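Local coordinates for protein listeriolysin O (Listeria monocytogenes, PDB 4CDB) that binds cholesterol-containing host membranes and, after a major conformational change, inserts into them to form oligomeric lytic pores, at residues M206-I211 and Y265-T270. Sequence-based numbering, arbitrary orientation.
Sequences MQEEVI and YLKLST. With NA (sodium ion), chain Q; NA (sodium ion), chain N.
Leu268 O accepts the amide N-H of Glu209 at 2.7 Å and also receives a CA-H...O contact from Glu208 CA. Six such amide bonds zip 207-211 to 265-270 as neighbouring antiparallel strands of the twisted central sheet of this cholesterol-dependent cytolysin, with Gln207-Thr270, Glu209-Leu268 and Ile211-Leu266 as the hydrogen-bonded pairs. Strand 165-172 continues the sheet beyond the first strand and strand 303-310 beyond the second. Glu209, Ile211, Leu266 and Leu268 project from one face. There the Glu209 carboxylate clasps a sodium ion with both oxygens, OE1 at 2.6 Å and OE2 at 2.8 Å, and Asp282 of helix 277-286 completes the protein ligands. Glu209 runs alongside Leu268, an extended chain whose CG stands trans to its own amide N (chi1 -172°), and Leu268 CD2 lies 3.6 Å from Glu209 OE1. CD2 also meets Ile211 CD1 at 3.9 Å, while Ile211 and Leu266 touch through their CB atoms. On the other face Glu208 slants over Ser269 towards Lys267, its OE2 packing on Ser269 CB. Helix 277-286 lies against the face with Glu209 and the loop around 195-197, where the Asn197 amide N-H binds Glu208 OE1, against the other; both belong largely to segments that become transmembrane strands in the pore. The salt bridge from Glu208 OE2 to Lys267 NZ is long, 3.7 Å, with Lys267 CE nearer to OE2 at 3.2 Å.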
loop_
_atom_site.group_PDB
_atom_site.type_symbol
_atom_site.label_atom_id
_atom_site.label_comp_id
_atom_site.label_asym_id
_atom_site.label_seq_id
_atom_site.Cartn_x
_atom_site.Cartn_y
_atom_site.Cartn_z
ATOM N N MET A 206 -5.570 -9.577 -11.499
ATOM C CA MET A 206 -5.877 -9.408 -10.082
ATOM C C MET A 206 -5.526 -8.014 -9.559
ATOM O O MET A 206 -4.816 -7.252 -10.214
ATOM C CB MET A 206 -5.157 -10.471 -9.249
ATOM C CG MET A 206 -3.646 -10.317 -9.226
ATOM S SD MET A 206 -2.854 -11.382 -8.006
ATOM C CE MET A 206 -3.487 -12.985 -8.496
ATOM N N GLN A 207 -6.039 -7.689 -8.374
ATOM C CA GLN A 207 -5.721 -6.430 -7.708
ATOM C C GLN A 207 -5.187 -6.702 -6.305
ATOM O O GLN A 207 -5.780 -7.471 -5.547
ATOM C CB GLN A 207 -6.952 -5.524 -7.636
ATOM C CG GLN A 207 -7.472 -5.067 -8.988
ATOM C CD GLN A 207 -8.507 -3.967 -8.871
ATOM O OE1 GLN A 207 -8.179 -2.820 -8.565
ATOM N NE2 GLN A 207 -9.767 -4.311 -9.112
ATOM N N GLU A 208 -4.065 -6.075 -5.963
ATOM C CA GLU A 208 -3.446 -6.295 -4.661
ATOM C C GLU A 208 -3.127 -4.994 -3.932
ATOM O O GLU A 208 -2.773 -3.992 -4.552
ATOM C CB GLU A 208 -2.183 -7.152 -4.793
ATOM C CG GLU A 208 -2.438 -8.538 -5.364
ATOM C CD GLU A 208 -1.262 -9.482 -5.186
ATOM O OE1 GLU A 208 -0.111 -9.053 -5.406
ATOM O OE2 GLU A 208 -1.495 -10.657 -4.834
ATOM N N GLU A 209 -3.261 -5.020 -2.610
ATOM C CA GLU A 209 -2.894 -3.879 -1.781
ATOM C C GLU A 209 -1.883 -4.302 -0.720
ATOM O O GLU A 209 -1.981 -5.393 -0.155
ATOM C CB GLU A 209 -4.129 -3.270 -1.116
ATOM C CG GLU A 209 -3.857 -1.955 -0.398
ATOM C CD GLU A 209 -5.046 -1.468 0.408
ATOM O OE1 GLU A 209 -5.850 -2.311 0.856
ATOM O OE2 GLU A 209 -5.173 -0.240 0.594
ATOM N N VAL A 210 -0.908 -3.434 -0.464
ATOM C CA VAL A 210 0.088 -3.684 0.571
ATOM C C VAL A 210 -0.112 -2.714 1.730
ATOM O O VAL A 210 -0.229 -1.504 1.527
ATOM C CB VAL A 210 1.515 -3.564 0.014
ATOM C CG1 VAL A 210 2.539 -3.688 1.131
ATOM C CG2 VAL A 210 1.748 -4.632 -1.035
ATOM N N ILE A 211 -0.161 -3.257 2.943
ATOM C CA ILE A 211 -0.414 -2.460 4.135
ATOM C C ILE A 211 0.711 -2.611 5.160
ATOM O O ILE A 211 1.171 -3.722 5.429
ATOM C CB ILE A 211 -1.752 -2.860 4.794
ATOM C CG1 ILE A 211 -2.912 -2.663 3.818
ATOM C CG2 ILE A 211 -1.988 -2.068 6.069
ATOM C CD1 ILE A 211 -4.250 -3.078 4.380
ATOM N N TYR A 265 2.698 -6.471 8.424
ATOM C CA TYR A 265 2.633 -6.203 6.993
ATOM C C TYR A 265 1.520 -7.043 6.378
ATOM O O TYR A 265 1.391 -8.229 6.686
ATOM C CB TYR A 265 3.965 -6.515 6.310
ATOM C CG TYR A 265 5.044 -5.482 6.546
ATOM C CD1 TYR A 265 5.108 -4.326 5.777
ATOM C CD2 TYR A 265 6.010 -5.670 7.526
ATOM C CE1 TYR A 265 6.098 -3.380 5.986
ATOM C CE2 TYR A 265 7.003 -4.731 7.742
ATOM C CZ TYR A 265 7.043 -3.590 6.970
ATOM O OH TYR A 265 8.032 -2.658 7.189
ATOM N N LEU A 266 0.719 -6.429 5.513
ATOM C CA LEU A 266 -0.427 -7.110 4.920
ATOM C C LEU A 266 -0.382 -7.114 3.399
ATOM O O LEU A 266 0.031 -6.135 2.776
ATOM C CB LEU A 266 -1.734 -6.465 5.384
ATOM C CG LEU A 266 -2.089 -6.615 6.862
ATOM C CD1 LEU A 266 -3.376 -5.874 7.174
ATOM C CD2 LEU A 266 -2.210 -8.082 7.226
ATOM N N LYS A 267 -0.812 -8.227 2.813
ATOM C CA LYS A 267 -0.968 -8.337 1.370
ATOM C C LYS A 267 -2.401 -8.749 1.053
ATOM O O LYS A 267 -2.742 -9.932 1.102
ATOM C CB LYS A 267 0.017 -9.359 0.800
ATOM C CG LYS A 267 -0.100 -9.600 -0.699
ATOM C CD LYS A 267 -0.188 -11.090 -0.981
ATOM C CE LYS A 267 0.377 -11.441 -2.344
ATOM N NZ LYS A 267 0.414 -12.916 -2.547
ATOM N N LEU A 268 -3.243 -7.767 0.751
ATOM C CA LEU A 268 -4.630 -8.028 0.378
ATOM C C LEU A 268 -4.705 -8.266 -1.126
ATOM O O LEU A 268 -4.089 -7.536 -1.900
ATOM C CB LEU A 268 -5.523 -6.849 0.773
ATOM C CG LEU A 268 -6.163 -6.836 2.166
ATOM C CD1 LEU A 268 -5.188 -7.263 3.254
ATOM C CD2 LEU A 268 -6.715 -5.451 2.470
ATOM N N SER A 269 -5.452 -9.287 -1.539
ATOM C CA SER A 269 -5.525 -9.646 -2.953
ATOM C C SER A 269 -6.891 -10.194 -3.359
ATOM O O SER A 269 -7.590 -10.812 -2.553
ATOM C CB SER A 269 -4.434 -10.661 -3.302
ATOM O OG SER A 269 -4.564 -11.839 -2.527
ATOM N N THR A 270 -7.259 -9.965 -4.617
ATOM C CA THR A 270 -8.520 -10.465 -5.155
ATOM C C THR A 270 -8.465 -10.555 -6.677
ATOM O O THR A 270 -7.667 -9.871 -7.319
ATOM C CB THR A 270 -9.704 -9.567 -4.753
ATOM O OG1 THR A 270 -10.927 -10.155 -5.212
ATOM C CG2 THR A 270 -9.553 -8.178 -5.361
HETATM NA NA NA Q . -6.947 -0.821 2.706
HETATM NA NA NA N . 8.076 -0.647 5.695
HETATM O O HOH W 1 6.477 1.188 6.534
#